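Local coordinates for cytoplasmic export protein 1 (Saccharomyces cerevisiae, PDB 3VWA) that takes part in nuclear tRNA export, binds tRNA, and may pass aminoacylated tRNAs at the nuclear pore complex on to the translation machinery, at residues T41-K46 with E89-F94; N57-S62 with T84-E89; P93-N98 with V136-K141. All blocks are in the same frame, centred on the assembly; numbering follows the deposited sequence.

Interaction 1 of 3, residues T41-K46 with E89-F94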
loop_
_atom_site.group_PDB
_atom_site.type_symbol
_atom_site.label_atom_id
_atom_site.label_comp_id
_atom_site.label_asym_id
_atom_site.label_seq_id
_atom_site.Cartn_x
_atom_site.Cartn_y
_atom_site.Cartn_z
ATOM N N THR A 41 -8.312 -20.432 0.399
ATOM C CA THR A 41 -9.401 -20.336 1.359
ATOM C C THR A 41 -10.089 -21.667 1.343
ATOM O O THR A 41 -10.393 -22.195 0.284
ATOM C CB THR A 41 -10.405 -19.238 0.954
ATOM O OG1 THR A 41 -9.775 -17.999 1.229
ATOM C CG2 THR A 41 -11.707 -19.315 1.774
ATOM N N VAL A 42 -10.342 -22.189 2.530
ATOM C CA VAL A 42 -10.966 -23.465 2.733
ATOM C C VAL A 42 -12.386 -23.260 3.308
ATOM O O VAL A 42 -12.577 -22.696 4.416
ATOM C CB VAL A 42 -10.085 -24.301 3.706
ATOM C CG1 VAL A 42 -10.832 -25.545 4.160
ATOM C CG2 VAL A 42 -8.712 -24.630 3.074
ATOM N N PHE A 43 -13.387 -23.691 2.550
ATOM C CA PHE A 43 -14.755 -23.686 3.037
ATOM C C PHE A 43 -15.101 -25.077 3.600
ATOM O O PHE A 43 -15.061 -26.113 2.895
ATOM C CB PHE A 43 -15.741 -23.317 1.932
ATOM C CG PHE A 43 -15.659 -21.883 1.501
ATOM C CD1 PHE A 43 -16.401 -20.879 2.175
ATOM C CD2 PHE A 43 -14.901 -21.522 0.374
ATOM C CE1 PHE A 43 -16.337 -19.551 1.710
ATOM C CE2 PHE A 43 -14.845 -20.205 -0.044
ATOM C CZ PHE A 43 -15.571 -19.233 0.615
ATOM N N LYS A 44 -15.416 -25.085 4.887
ATOM C CA LYS A 44 -15.702 -26.311 5.588
ATOM C C LYS A 44 -17.204 -26.359 5.821
ATOM O O LYS A 44 -17.760 -25.453 6.448
ATOM C CB LYS A 44 -14.954 -26.324 6.920
ATOM C CG LYS A 44 -15.365 -27.453 7.854
ATOM C CD LYS A 44 -14.241 -27.738 8.834
ATOM C CE LYS A 44 -14.191 -29.223 9.128
ATOM N NZ LYS A 44 -15.462 -29.683 9.719
ATOM N N ALA A 45 -17.848 -27.383 5.261
ATOM C CA ALA A 45 -19.290 -27.613 5.379
ATOM C C ALA A 45 -19.692 -28.007 6.775
ATOM O O ALA A 45 -19.043 -28.852 7.434
ATOM C CB ALA A 45 -19.745 -28.711 4.436
ATOM N N LYS A 46 -20.792 -27.408 7.205
ATOM C CA LYS A 46 -21.427 -27.793 8.444
ATOM C C LYS A 46 -22.380 -28.903 8.059
ATOM O O LYS A 46 -23.595 -28.719 8.053
ATOM C CB LYS A 46 -22.177 -26.604 9.018
ATOM C CG LYS A 46 -21.282 -25.585 9.702
ATOM C CD LYS A 46 -22.211 -24.741 10.565
ATOM C CE LYS A 46 -21.532 -23.485 11.059
ATOM N NZ LYS A 46 -22.589 -22.478 11.385
ATOM N N GLU A 89 -9.087 -20.266 -4.465
ATOM C CA GLU A 89 -8.082 -19.189 -4.308
ATOM C C GLU A 89 -8.414 -18.365 -3.024
ATOM O O GLU A 89 -9.526 -18.349 -2.531
ATOM C CB GLU A 89 -7.966 -18.269 -5.540
ATOM C CG GLU A 89 -8.161 -18.915 -6.907
ATOM C CD GLU A 89 -7.047 -18.591 -7.929
ATOM O OE1 GLU A 89 -7.179 -17.653 -8.762
ATOM O OE2 GLU A 89 -6.020 -19.306 -7.913
ATOM N N ARG A 90 -7.413 -17.735 -2.456
ATOM C CA ARG A 90 -7.641 -16.978 -1.272
ATOM C C ARG A 90 -8.669 -15.901 -1.608
ATOM O O ARG A 90 -8.465 -15.090 -2.517
ATOM C CB ARG A 90 -6.355 -16.318 -0.810
ATOM C CG ARG A 90 -6.527 -15.570 0.509
ATOM C CD ARG A 90 -7.011 -16.472 1.648
ATOM N NE ARG A 90 -5.945 -17.298 2.221
ATOM C CZ ARG A 90 -5.032 -16.852 3.084
ATOM N NH1 ARG A 90 -4.088 -17.681 3.536
ATOM N NH2 ARG A 90 -5.052 -15.572 3.495
ATOM N N VAL A 91 -9.769 -15.921 -0.890
ATOM C CA VAL A 91 -10.748 -14.866 -0.985
ATOM C C VAL A 91 -10.978 -14.239 0.391
ATOM O O VAL A 91 -10.585 -14.812 1.418
ATOM C CB VAL A 91 -12.087 -15.351 -1.540
ATOM C CG1 VAL A 91 -11.988 -15.596 -3.033
ATOM C CG2 VAL A 91 -12.599 -16.577 -0.752
ATOM N N VAL A 92 -11.631 -13.074 0.370
ATOM C CA VAL A 92 -11.945 -12.258 1.542
ATOM C C VAL A 92 -13.451 -12.030 1.505
ATOM O O VAL A 92 -14.012 -11.671 0.465
ATOM C CB VAL A 92 -11.138 -10.922 1.554
ATOM C CG1 VAL A 92 -11.603 -9.993 2.682
ATOM C CG2 VAL A 92 -9.663 -11.227 1.794
ATOM N N PRO A 93 -14.146 -12.338 2.594
ATOM C CA PRO A 93 -15.578 -12.046 2.513
ATOM C C PRO A 93 -15.843 -10.531 2.528
ATOM O O PRO A 93 -15.164 -9.805 3.194
ATOM C CB PRO A 93 -16.156 -12.720 3.750
ATOM C CG PRO A 93 -15.007 -12.821 4.716
ATOM C CD PRO A 93 -13.728 -12.843 3.910
ATOM N N PHE A 94 -16.789 -10.079 1.744
ATOM C CA PHE A 94 -17.096 -8.690 1.648
ATOM C C PHE A 94 -17.277 -8.087 3.039
ATOM O O PHE A 94 -17.995 -8.640 3.859
ATOM C CB PHE A 94 -18.343 -8.538 0.801
ATOM C CG PHE A 94 -18.623 -7.140 0.431
ATOM C CD1 PHE A 94 -18.225 -6.651 -0.792
ATOM C CD2 PHE A 94 -19.320 -6.302 1.308
ATOM C CE1 PHE A 94 -18.496 -5.334 -1.138
ATOM C CE2 PHE A 94 -19.606 -5.029 0.954
ATOM C CZ PHE A 94 -19.177 -4.532 -0.269
#

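Interaction 2 of 3, residues N57-S62 with T84-E89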
loop_
_atom_site.group_PDB
_atom_site.type_symbol
_atom_site.label_atom_id
_atom_site.label_comp_id
_atom_site.label_asym_id
_atom_site.label_seq_id
_atom_site.Cartn_x
_atom_site.Cartn_y
_atom_site.Cartn_z
ATOM N N ASN A 57 -24.580 -30.811 -3.642
ATOM C CA ASN A 57 -24.756 -30.085 -4.902
ATOM C C ASN A 57 -23.685 -28.996 -5.015
ATOM O O ASN A 57 -23.029 -28.878 -6.074
ATOM C CB ASN A 57 -26.182 -29.521 -5.021
ATOM C CG ASN A 57 -26.437 -28.849 -6.363
ATOM O OD1 ASN A 57 -26.271 -29.456 -7.417
ATOM N ND2 ASN A 57 -26.827 -27.582 -6.324
ATOM N N ALA A 58 -23.451 -28.250 -3.919
ATOM C CA ALA A 58 -22.403 -27.223 -3.907
ATOM C C ALA A 58 -21.053 -27.793 -4.261
ATOM O O ALA A 58 -20.377 -27.228 -5.105
ATOM C CB ALA A 58 -22.295 -26.479 -2.573
ATOM N N VAL A 59 -20.624 -28.859 -3.590
ATOM C CA VAL A 59 -19.416 -29.551 -4.007
ATOM C C VAL A 59 -19.373 -29.864 -5.505
ATOM O O VAL A 59 -18.373 -29.596 -6.166
ATOM C CB VAL A 59 -19.195 -30.859 -3.228
ATOM C CG1 VAL A 59 -18.085 -31.713 -3.886
ATOM C CG2 VAL A 59 -18.838 -30.535 -1.787
ATOM N N HIS A 60 -20.463 -30.408 -6.033
ATOM C CA HIS A 60 -20.490 -30.878 -7.422
ATOM C C HIS A 60 -20.391 -29.717 -8.390
ATOM O O HIS A 60 -19.589 -29.704 -9.341
ATOM C CB HIS A 60 -21.763 -31.723 -7.643
ATOM C CG HIS A 60 -21.962 -32.161 -9.070
ATOM N ND1 HIS A 60 -23.008 -31.755 -9.808
ATOM C CD2 HIS A 60 -21.179 -32.968 -9.899
ATOM C CE1 HIS A 60 -22.913 -32.280 -11.048
ATOM N NE2 HIS A 60 -21.787 -33.017 -11.100
ATOM N N LYS A 61 -21.184 -28.693 -8.143
ATOM C CA LYS A 61 -21.113 -27.497 -8.996
ATOM C C LYS A 61 -19.744 -26.797 -8.931
ATOM O O LYS A 61 -19.198 -26.398 -9.925
ATOM C CB LYS A 61 -22.268 -26.562 -8.686
ATOM C CG LYS A 61 -23.621 -27.186 -8.993
ATOM C CD LYS A 61 -23.656 -27.745 -10.425
ATOM C CE LYS A 61 -25.037 -28.211 -10.877
ATOM N NZ LYS A 61 -25.276 -29.640 -10.515
ATOM N N SER A 62 -19.174 -26.700 -7.749
ATOM C CA SER A 62 -17.791 -26.237 -7.614
ATOM C C SER A 62 -16.852 -26.996 -8.548
ATOM O O SER A 62 -16.079 -26.374 -9.267
ATOM C CB SER A 62 -17.330 -26.425 -6.191
ATOM O OG SER A 62 -18.125 -25.608 -5.382
ATOM N N THR A 84 -15.580 -32.162 4.917
ATOM C CA THR A 84 -16.166 -31.787 3.620
ATOM C C THR A 84 -15.772 -30.347 3.250
ATOM O O THR A 84 -16.185 -29.380 3.908
ATOM C CB THR A 84 -17.677 -32.098 3.610
ATOM O OG1 THR A 84 -17.826 -33.516 3.781
ATOM C CG2 THR A 84 -18.339 -31.718 2.287
ATOM N N PHE A 85 -14.925 -30.228 2.229
ATOM C CA PHE A 85 -14.312 -28.951 1.874
ATOM C C PHE A 85 -14.478 -28.579 0.426
ATOM O O PHE A 85 -14.573 -29.435 -0.459
ATOM C CB PHE A 85 -12.817 -28.944 2.126
ATOM C CG PHE A 85 -12.400 -29.312 3.535
ATOM C CD1 PHE A 85 -12.819 -28.542 4.634
ATOM C CD2 PHE A 85 -11.519 -30.387 3.768
ATOM C CE1 PHE A 85 -12.397 -28.842 5.928
ATOM C CE2 PHE A 85 -11.103 -30.704 5.089
ATOM C CZ PHE A 85 -11.544 -29.929 6.161
ATOM N N ILE A 86 -14.512 -27.265 0.215
ATOM C CA ILE A 86 -14.256 -26.651 -1.078
ATOM C C ILE A 86 -13.069 -25.707 -0.871
ATOM O O ILE A 86 -13.103 -24.738 -0.052
ATOM C CB ILE A 86 -15.485 -25.880 -1.609
ATOM C CG1 ILE A 86 -16.719 -26.799 -1.722
ATOM C CG2 ILE A 86 -15.144 -25.202 -2.929
ATOM C CD1 ILE A 86 -18.042 -26.077 -1.983
ATOM N N VAL A 87 -12.009 -25.967 -1.619
ATOM C CA VAL A 87 -10.789 -25.173 -1.481
ATOM C C VAL A 87 -10.621 -24.267 -2.695
ATOM O O VAL A 87 -10.636 -24.744 -3.862
ATOM C CB VAL A 87 -9.539 -26.051 -1.272
ATOM C CG1 VAL A 87 -8.372 -25.186 -0.826
ATOM C CG2 VAL A 87 -9.792 -27.124 -0.218
ATOM N N THR A 88 -10.486 -22.963 -2.432
ATOM C CA THR A 88 -10.503 -21.966 -3.559
ATOM C C THR A 88 -9.300 -21.112 -3.462
ATOM O O THR A 88 -8.565 -21.197 -2.462
ATOM C CB THR A 88 -11.713 -20.991 -3.478
ATOM O OG1 THR A 88 -11.612 -20.203 -2.281
ATOM C CG2 THR A 88 -13.018 -21.761 -3.503
ATOM N N GLU A 89 -9.087 -20.266 -4.465
ATOM C CA GLU A 89 -8.082 -19.189 -4.308
ATOM C C GLU A 89 -8.414 -18.365 -3.024
ATOM O O GLU A 89 -9.526 -18.349 -2.531
ATOM C CB GLU A 89 -7.966 -18.269 -5.540
ATOM C CG GLU A 89 -8.161 -18.915 -6.907
ATOM C CD GLU A 89 -7.047 -18.591 -7.929
ATOM O OE1 GLU A 89 -7.179 -17.653 -8.762
ATOM O OE2 GLU A 89 -6.020 -19.306 -7.913
#

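Interaction 3 of 3, residues P93-N98 with V136-K141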
loop_
_atom_site.group_PDB
_atom_site.type_symbol
_atom_site.label_atom_id
_atom_site.label_comp_id
_atom_site.label_asym_id
_atom_site.label_seq_id
_atom_site.Cartn_x
_atom_site.Cartn_y
_atom_site.Cartn_z
ATOM N N PRO A 93 -14.146 -12.338 2.594
ATOM C CA PRO A 93 -15.578 -12.046 2.513
ATOM C C PRO A 93 -15.843 -10.531 2.528
ATOM O O PRO A 93 -15.164 -9.805 3.194
ATOM C CB PRO A 93 -16.156 -12.720 3.750
ATOM C CG PRO A 93 -15.007 -12.821 4.716
ATOM C CD PRO A 93 -13.728 -12.843 3.910
ATOM N N PHE A 94 -16.789 -10.079 1.744
ATOM C CA PHE A 94 -17.096 -8.690 1.648
ATOM C C PHE A 94 -17.277 -8.087 3.039
ATOM O O PHE A 94 -17.995 -8.640 3.859
ATOM C CB PHE A 94 -18.343 -8.538 0.801
ATOM C CG PHE A 94 -18.623 -7.140 0.431
ATOM C CD1 PHE A 94 -18.225 -6.651 -0.792
ATOM C CD2 PHE A 94 -19.320 -6.302 1.308
ATOM C CE1 PHE A 94 -18.496 -5.334 -1.138
ATOM C CE2 PHE A 94 -19.606 -5.029 0.954
ATOM C CZ PHE A 94 -19.177 -4.532 -0.269
ATOM N N PRO A 95 -16.586 -6.972 3.316
ATOM C CA PRO A 95 -16.648 -6.314 4.651
ATOM C C PRO A 95 -17.889 -5.460 4.782
ATOM O O PRO A 95 -17.869 -4.237 4.557
ATOM C CB PRO A 95 -15.368 -5.479 4.699
ATOM C CG PRO A 95 -15.002 -5.250 3.276
ATOM C CD PRO A 95 -15.508 -6.429 2.484
ATOM N N TRP A 96 -18.988 -6.119 5.092
ATOM C CA TRP A 96 -20.264 -5.390 5.274
ATOM C C TRP A 96 -20.167 -4.430 6.410
ATOM O O TRP A 96 -20.697 -3.339 6.322
ATOM C CB TRP A 96 -21.427 -6.347 5.455
ATOM C CG TRP A 96 -21.731 -7.113 4.203
ATOM C CD1 TRP A 96 -21.371 -8.428 3.896
ATOM C CD2 TRP A 96 -22.475 -6.633 3.016
ATOM N NE1 TRP A 96 -21.845 -8.787 2.642
ATOM C CE2 TRP A 96 -22.493 -7.754 2.058
ATOM C CE3 TRP A 96 -23.093 -5.430 2.664
ATOM C CZ2 TRP A 96 -23.104 -7.650 0.830
ATOM C CZ3 TRP A 96 -23.698 -5.338 1.417
ATOM C CH2 TRP A 96 -23.711 -6.419 0.521
ATOM N N ASP A 97 -19.446 -4.812 7.469
ATOM C CA ASP A 97 -19.170 -3.911 8.612
ATOM C C ASP A 97 -18.416 -2.659 8.203
ATOM O O ASP A 97 -18.165 -1.788 9.045
ATOM C CB ASP A 97 -18.371 -4.619 9.723
ATOM C CG ASP A 97 -19.009 -5.926 10.165
ATOM O OD1 ASP A 97 -18.289 -6.766 10.772
ATOM O OD2 ASP A 97 -20.225 -6.124 9.908
ATOM N N ASN A 98 -18.044 -2.560 6.929
ATOM C CA ASN A 98 -17.299 -1.390 6.486
ATOM C C ASN A 98 -17.953 -0.777 5.274
ATOM O O ASN A 98 -17.400 0.102 4.599
ATOM C CB ASN A 98 -15.823 -1.727 6.254
ATOM C CG ASN A 98 -14.973 -0.492 6.035
ATOM O OD1 ASN A 98 -15.163 0.519 6.727
ATOM N ND2 ASN A 98 -14.043 -0.543 5.045
ATOM N N VAL A 136 -20.955 -12.835 -1.204
ATOM C CA VAL A 136 -19.970 -11.957 -1.852
ATOM C C VAL A 136 -18.577 -12.011 -1.271
ATOM O O VAL A 136 -18.377 -11.763 -0.069
ATOM C CB VAL A 136 -20.432 -10.482 -1.960
ATOM C CG1 VAL A 136 -19.402 -9.682 -2.779
ATOM C CG2 VAL A 136 -21.839 -10.399 -2.581
ATOM N N PHE A 137 -17.609 -12.306 -2.151
ATOM C CA PHE A 137 -16.214 -12.307 -1.729
ATOM C C PHE A 137 -15.386 -11.462 -2.659
ATOM O O PHE A 137 -15.804 -11.164 -3.780
ATOM C CB PHE A 137 -15.651 -13.745 -1.682
ATOM C CG PHE A 137 -16.229 -14.569 -0.574
ATOM C CD1 PHE A 137 -17.527 -15.088 -0.666
ATOM C CD2 PHE A 137 -15.501 -14.806 0.570
ATOM C CE1 PHE A 137 -18.086 -15.816 0.377
ATOM C CE2 PHE A 137 -16.027 -15.576 1.611
ATOM C CZ PHE A 137 -17.307 -16.071 1.514
ATOM N N ILE A 138 -14.208 -11.104 -2.184
ATOM C CA ILE A 138 -13.198 -10.371 -2.976
ATOM C C ILE A 138 -11.980 -11.254 -3.234
ATOM O O ILE A 138 -11.430 -11.817 -2.290
ATOM C CB ILE A 138 -12.682 -9.204 -2.156
ATOM C CG1 ILE A 138 -13.896 -8.496 -1.535
ATOM C CG2 ILE A 138 -11.864 -8.277 -3.062
ATOM C CD1 ILE A 138 -13.557 -7.670 -0.324
ATOM N N ASN A 139 -11.496 -11.306 -4.467
ATOM C CA ASN A 139 -10.252 -12.053 -4.668
ATOM C C ASN A 139 -9.051 -11.200 -4.315
ATOM O O ASN A 139 -9.260 -10.065 -3.846
ATOM C CB ASN A 139 -10.154 -12.667 -6.081
ATOM C CG ASN A 139 -10.286 -11.643 -7.192
ATOM O OD1 ASN A 139 -9.874 -10.485 -7.065
ATOM N ND2 ASN A 139 -10.813 -12.089 -8.316
ATOM N N ILE A 140 -7.809 -11.686 -4.564
ATOM C CA ILE A 140 -6.615 -10.861 -4.261
ATOM C C ILE A 140 -6.517 -9.585 -5.116
ATOM O O ILE A 140 -5.829 -8.675 -4.738
ATOM C CB ILE A 140 -5.231 -11.595 -4.347
ATOM C CG1 ILE A 140 -5.246 -12.692 -5.402
ATOM C CG2 ILE A 140 -4.846 -12.167 -2.977
ATOM C CD1 ILE A 140 -5.058 -12.230 -6.822
ATOM N N LYS A 141 -7.163 -9.558 -6.276
ATOM C CA LYS A 141 -7.103 -8.391 -7.152
ATOM C C LYS A 141 -8.277 -7.454 -6.912
ATOM O O LYS A 141 -8.564 -6.572 -7.716
ATOM C CB LYS A 141 -7.068 -8.871 -8.578
ATOM C CG LYS A 141 -5.715 -9.489 -8.954
ATOM C CD LYS A 141 -5.541 -9.517 -10.471
ATOM C CE LYS A 141 -4.124 -9.941 -10.860
ATOM N NZ LYS A 141 -4.073 -10.832 -12.060
#

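Interaction 1 of 3, residues T41-K46 with E89-F94
T41 at the start of the segment and V91 on the other side are joined by one straight bond: V91 N donates to T41 OG1 at 3.0 Å, with an N-H...O angle of 163°. The contact belongs to the N-terminal, kinase-like domain. Strand 39-45 lies in the antiparallel sheet of the small lobe, and residues 89-94 lead out of its neighbour, strand 85-89, much as the hinge does in protein kinases. The threonine hydroxyl sits anti to the carbonyl carbon (chi1 -74°), and from there it reaches the backbone of the hinge-like segment. On the same threonine, CG2 packs 3.8 Å from V91 CG2, so one short residue supplies both a polar and an apolar grip. V91 CG2 occupies the crowded position between its own N and carbonyl carbon, and it also comes obliquely to the F43 ring, with F43 CZ at 4.2 Å. The methylene CD of R90 passes close to T41 OG1, at 3.2 Å, and the two side chains cross at about a right angle.

Further out, the ring of F43 stacks on F147 and meets F137 edge-to-face; V91 also touches C71 and F137. Backbone hydrogen bonds between T41 and T88 and between F43 and I86 hold strand 39-45 in line with strand 85-89; the chain then swings away past E89, whose carbonyl O is 3.7 Å from T41 CB. R90 turns away from the strand at its root, but its chain is bent at chi2 (58°) and again at chi3, and this folds the guanidinium back toward strands 26-33 and 39-45, where NE bonds to V40 O and NH1 to G31 O.

Interaction 2 of 3, residues N57-S62 with T84-E89
I86, the residue most buried here, presses its CD1 against S62 OG at 3.4 Å, while its CG2 lies 3.9 Å from the same oxygen. Helix 52-64 packs here on one face of the small-lobe sheet, the place the C-helix takes beside the fifth strand in protein kinases. The axes of segments 57-62 and 85-89 come within 9.1 Å and run in roughly the same direction, 32° apart. The outer arm of I86 is extended (chi2 169°), and this carries CD1 into the angle between S62 and A58, whose CB is 4.3 Å away. V59 fills the adjoining side: its CG2 meets I86 CG1 at 4.3 Å and T84 CG2 at an equal distance. W26 and V73 of the neighbouring strands also touch I86 and continue the apolar packing around it.

S62 is the polar member, and its hydroxyl turns back to its own helix. S62 OG donates to A58 O at 2.8 Å, arriving from above the carbonyl plane, whereas S62 N bonds the same oxygen from the opposite face. With an alanine here, A58 O would keep the backbone N-H but lose its second donor, and the CD1 of I86 would probably be left beside a small gap. T84 likewise keeps its hydroxyl busy elsewhere, on D80 O and R47 NH1, and offers its methyl to V59. With no hydrogen bond crossing between helix and strand, the two are held by apolar packing of buried side chains, and the hydroxyls of S62 and T84 find their partners other than across the interface.

Interaction 3 of 3, residues P93-N98 with V136-K141
F137 lays its ring alongside P93, with CE2 3.6 Å from P93 CB and CD2 3.4 Å from P93 CA. The two residues form an antiparallel, non-hydrogen-bonded pair in the small sheet of strands 92-93, 136-138 and 144-146, just beyond the hinge-like segment of the kinase-like domain. Their side chains leave the backbone in diverging directions, yet the F137 ring returns to the proline. Next along, F94 N donates to V136 O at 2.9 Å, nearly straight at 171°. F94 and V136 run side by side and point the same way, CD1 lying 3.8 Å from V136 CG1. With CG anti to its backbone N (chi1 -170°), F94 also sets CD2 over the centre of the W96 ring, 3.5 Å above its plane; L194 and L198 of helix 186-198 pack on this group. P95, centre of an inverse gamma turn, receives I138 CD1 on its CD at 3.6 Å, the side chains crossing at about a right angle. P93 has no N-H to give, and its non-hydrogen-bonded site asks for none: pairing falls to its neighbours, F94 with V136 and V92 with I138, and the prolines contribute apolar surface.

How the interactions relate
From the N terminus, strand 39-45 opens interaction 1, and helix 52-64 follows to open interaction 2. Residues 84-89 close interaction 2 first and 89-94 then close interaction 1, so the helix loop lies within the wider one; E89 belongs to both. Within the small-lobe sheet the two contacts meet directly, V42 CG1 being 3.6 Å from F85 CD1. Interaction 3 begins at P93 and F94, where interaction 1 ends, and closes only at 136-141, after helices 99-102 and 106-122. F43 CE1, 3.6 Å from F137 CZ, bridges interactions 1 and 3, tying the sheet and its helix through the hinge-like segment to the small sheet beyond.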